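Local coordinates for 3-oxoacyl-[acyl-carrier-protein] synthase 3 (Pseudomonas aeruginosa, PDB 2X3E) that probably catalyses the condensation of acetyl-CoA with malonyl-ACP that initiates fatty acid synthesis, acting as a homodimer, at residues H46-L51 with V139-H144. The protein carries 1 engineered substitution. Residues are numbered along the deposited sequence; the frame is centred on the assembly and turned at random.
Sequences HIAGDL and VDTFSH
His144 presents the edge of its imidazole to the turn at Ala48-Leu51. His144 NE2 donates to Gly49 O at 2.9 Å, with an N-H...O angle of 152°, and approaches tilted 26° from the carbonyl plane. His144 CE1 comes within 3.1 Å of Leu51 O, close to the ring plane, so two backbone carbonyls line this edge. CG lies anti to the carbonyl carbon of His144 (chi1 -66°), which carries the ring over to the turn although CB does not point at it. Ala48 CB packs on Thr141 CG2 at 3.7 Å and also touches CE1 of His144. Ile47 lays CD1 against Ser143 CB, 3.8 Å away. A water links the two segments, accepting from Gly49 N and donating to Ser143 OG at 2.7 Å. Asp159 hydrogen-bonds both this hydroxyl and Ala48 N, tying the segments together a second time, while Thr141 OG1 hydrogen-bonds Ser53 OG at the start of helix 53-68. Leu51 N to Ala48 O, 3.0 Å, closes the type II' turn. The contact thus joins a beta turn leading into helix 53-68 to the loop following central strand 133-140 of the N-terminal five-stranded sheet in this thiolase-like fold.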
loop_
_atom_site.group_PDB
_atom_site.type_symbol
_atom_site.label_atom_id
_atom_site.label_comp_id
_atom_site.label_asym_id
_atom_site.label_seq_id
_atom_site.Cartn_x
_atom_site.Cartn_y
_atom_site.Cartn_z
ATOM N N HIS A 46 -1.787 -4.024 -24.587
ATOM C CA HIS A 46 -2.404 -5.282 -24.193
ATOM C C HIS A 46 -3.557 -4.995 -23.236
ATOM O O HIS A 46 -3.448 -4.128 -22.359
ATOM C CB HIS A 46 -1.366 -6.219 -23.571
ATOM C CG HIS A 46 -0.337 -6.696 -24.551
ATOM N ND1 HIS A 46 -0.345 -7.969 -25.075
ATOM C CD2 HIS A 46 0.722 -6.064 -25.112
ATOM C CE1 HIS A 46 0.664 -8.102 -25.919
ATOM N NE2 HIS A 46 1.325 -6.960 -25.961
ATOM N N ILE A 47 -4.662 -5.716 -23.429
ATOM C CA ILE A 47 -5.923 -5.415 -22.754
ATOM C C ILE A 47 -6.355 -6.613 -21.906
ATOM O O ILE A 47 -6.558 -7.711 -22.424
ATOM C CB ILE A 47 -7.025 -5.046 -23.787
ATOM C CG1 ILE A 47 -6.596 -3.833 -24.630
ATOM C CG2 ILE A 47 -8.348 -4.754 -23.098
ATOM C CD1 ILE A 47 -6.415 -2.544 -23.833
ATOM N N ALA A 48 -6.498 -6.388 -20.603
ATOM C CA ALA A 48 -6.755 -7.471 -19.651
ATOM C C ALA A 48 -8.099 -8.165 -19.869
ATOM O O ALA A 48 -8.210 -9.373 -19.667
ATOM C CB ALA A 48 -6.654 -6.951 -18.224
ATOM N N GLY A 49 -9.114 -7.406 -20.275
ATOM C CA GLY A 49 -10.432 -7.979 -20.567
ATOM C C GLY A 49 -11.082 -8.532 -19.312
ATOM O O GLY A 49 -11.363 -7.777 -18.381
ATOM N N ASP A 50 -11.309 -9.845 -19.268
ATOM C CA ASP A 50 -11.898 -10.464 -18.070
ATOM C C ASP A 50 -10.882 -10.733 -16.957
ATOM O O ASP A 50 -11.278 -11.067 -15.837
ATOM C CB ASP A 50 -12.699 -11.742 -18.406
ATOM C CG ASP A 50 -11.852 -12.854 -19.024
ATOM O OD1 ASP A 50 -10.606 -12.787 -18.991
ATOM O OD2 ASP A 50 -12.457 -13.818 -19.547
ATOM N N LEU A 51 -9.591 -10.578 -17.256
ATOM C CA LEU A 51 -8.534 -10.758 -16.259
ATOM C C LEU A 51 -8.358 -9.493 -15.425
ATOM O O LEU A 51 -8.487 -8.382 -15.941
ATOM C CB LEU A 51 -7.205 -11.121 -16.934
ATOM C CG LEU A 51 -7.191 -12.418 -17.750
ATOM C CD1 LEU A 51 -5.802 -12.677 -18.278
ATOM C CD2 LEU A 51 -7.660 -13.606 -16.924
ATOM N N VAL A 139 1.938 -4.060 -11.088
ATOM C CA VAL A 139 0.816 -4.492 -11.918
ATOM C C VAL A 139 -0.265 -3.427 -11.959
ATOM O O VAL A 139 -0.615 -2.849 -10.932
ATOM C CB VAL A 139 0.198 -5.821 -11.404
ATOM C CG1 VAL A 139 -0.212 -5.722 -9.915
ATOM C CG2 VAL A 139 -0.986 -6.244 -12.274
ATOM N N ASP A 140 -0.793 -3.175 -13.148
ATOM C CA ASP A 140 -1.943 -2.305 -13.296
ATOM C C ASP A 140 -2.766 -2.706 -14.518
ATOM O O ASP A 140 -2.220 -3.159 -15.531
ATOM C CB ASP A 140 -1.506 -0.833 -13.374
ATOM C CG ASP A 140 -1.514 -0.135 -12.013
ATOM O OD1 ASP A 140 -2.535 -0.214 -11.307
ATOM O OD2 ASP A 140 -0.504 0.514 -11.651
ATOM N N THR A 141 -4.080 -2.559 -14.389
ATOM C CA THR A 141 -5.027 -2.816 -15.465
ATOM C C THR A 141 -5.854 -1.550 -15.715
ATOM O O THR A 141 -7.094 -1.549 -15.621
ATOM C CB THR A 141 -5.951 -4.000 -15.134
ATOM O OG1 THR A 141 -6.494 -3.830 -13.819
ATOM C CG2 THR A 141 -5.182 -5.321 -15.206
ATOM N N PHE A 142 -5.148 -0.473 -16.044
ATOM C CA PHE A 142 -5.777 0.827 -16.281
ATOM C C PHE A 142 -6.854 0.823 -17.356
ATOM O O PHE A 142 -7.761 1.649 -17.297
ATOM C CB PHE A 142 -4.727 1.898 -16.613
ATOM C CG PHE A 142 -4.344 2.755 -15.442
ATOM C CD1 PHE A 142 -3.991 2.179 -14.232
ATOM C CD2 PHE A 142 -4.334 4.142 -15.547
ATOM C CE1 PHE A 142 -3.633 2.966 -13.149
ATOM C CE2 PHE A 142 -3.979 4.932 -14.467
ATOM C CZ PHE A 142 -3.626 4.339 -13.264
ATOM N N SER A 143 -6.773 -0.082 -18.329
ATOM C CA SER A 143 -7.804 -0.145 -19.379
ATOM C C SER A 143 -9.211 -0.291 -18.797
ATOM O O SER A 143 -10.170 0.214 -19.376
ATOM C CB SER A 143 -7.538 -1.271 -20.382
ATOM O OG SER A 143 -7.892 -2.537 -19.851
ATOM N N HIS A 144 -9.339 -0.967 -17.654
ATOM C CA HIS A 144 -10.651 -1.100 -17.004
ATOM C C HIS A 144 -11.199 0.244 -16.538
ATOM O O HIS A 144 -12.404 0.384 -16.353
ATOM C CB HIS A 144 -10.593 -2.046 -15.799
ATOM C CG HIS A 144 -10.302 -3.467 -16.159
ATOM N ND1 HIS A 144 -9.469 -4.266 -15.406
ATOM C CD2 HIS A 144 -10.729 -4.234 -17.189
ATOM C CE1 HIS A 144 -9.396 -5.464 -15.956
ATOM N NE2 HIS A 144 -10.150 -5.471 -17.040
HETATM O O HOH W 1 -9.785 -4.469 -20.160
#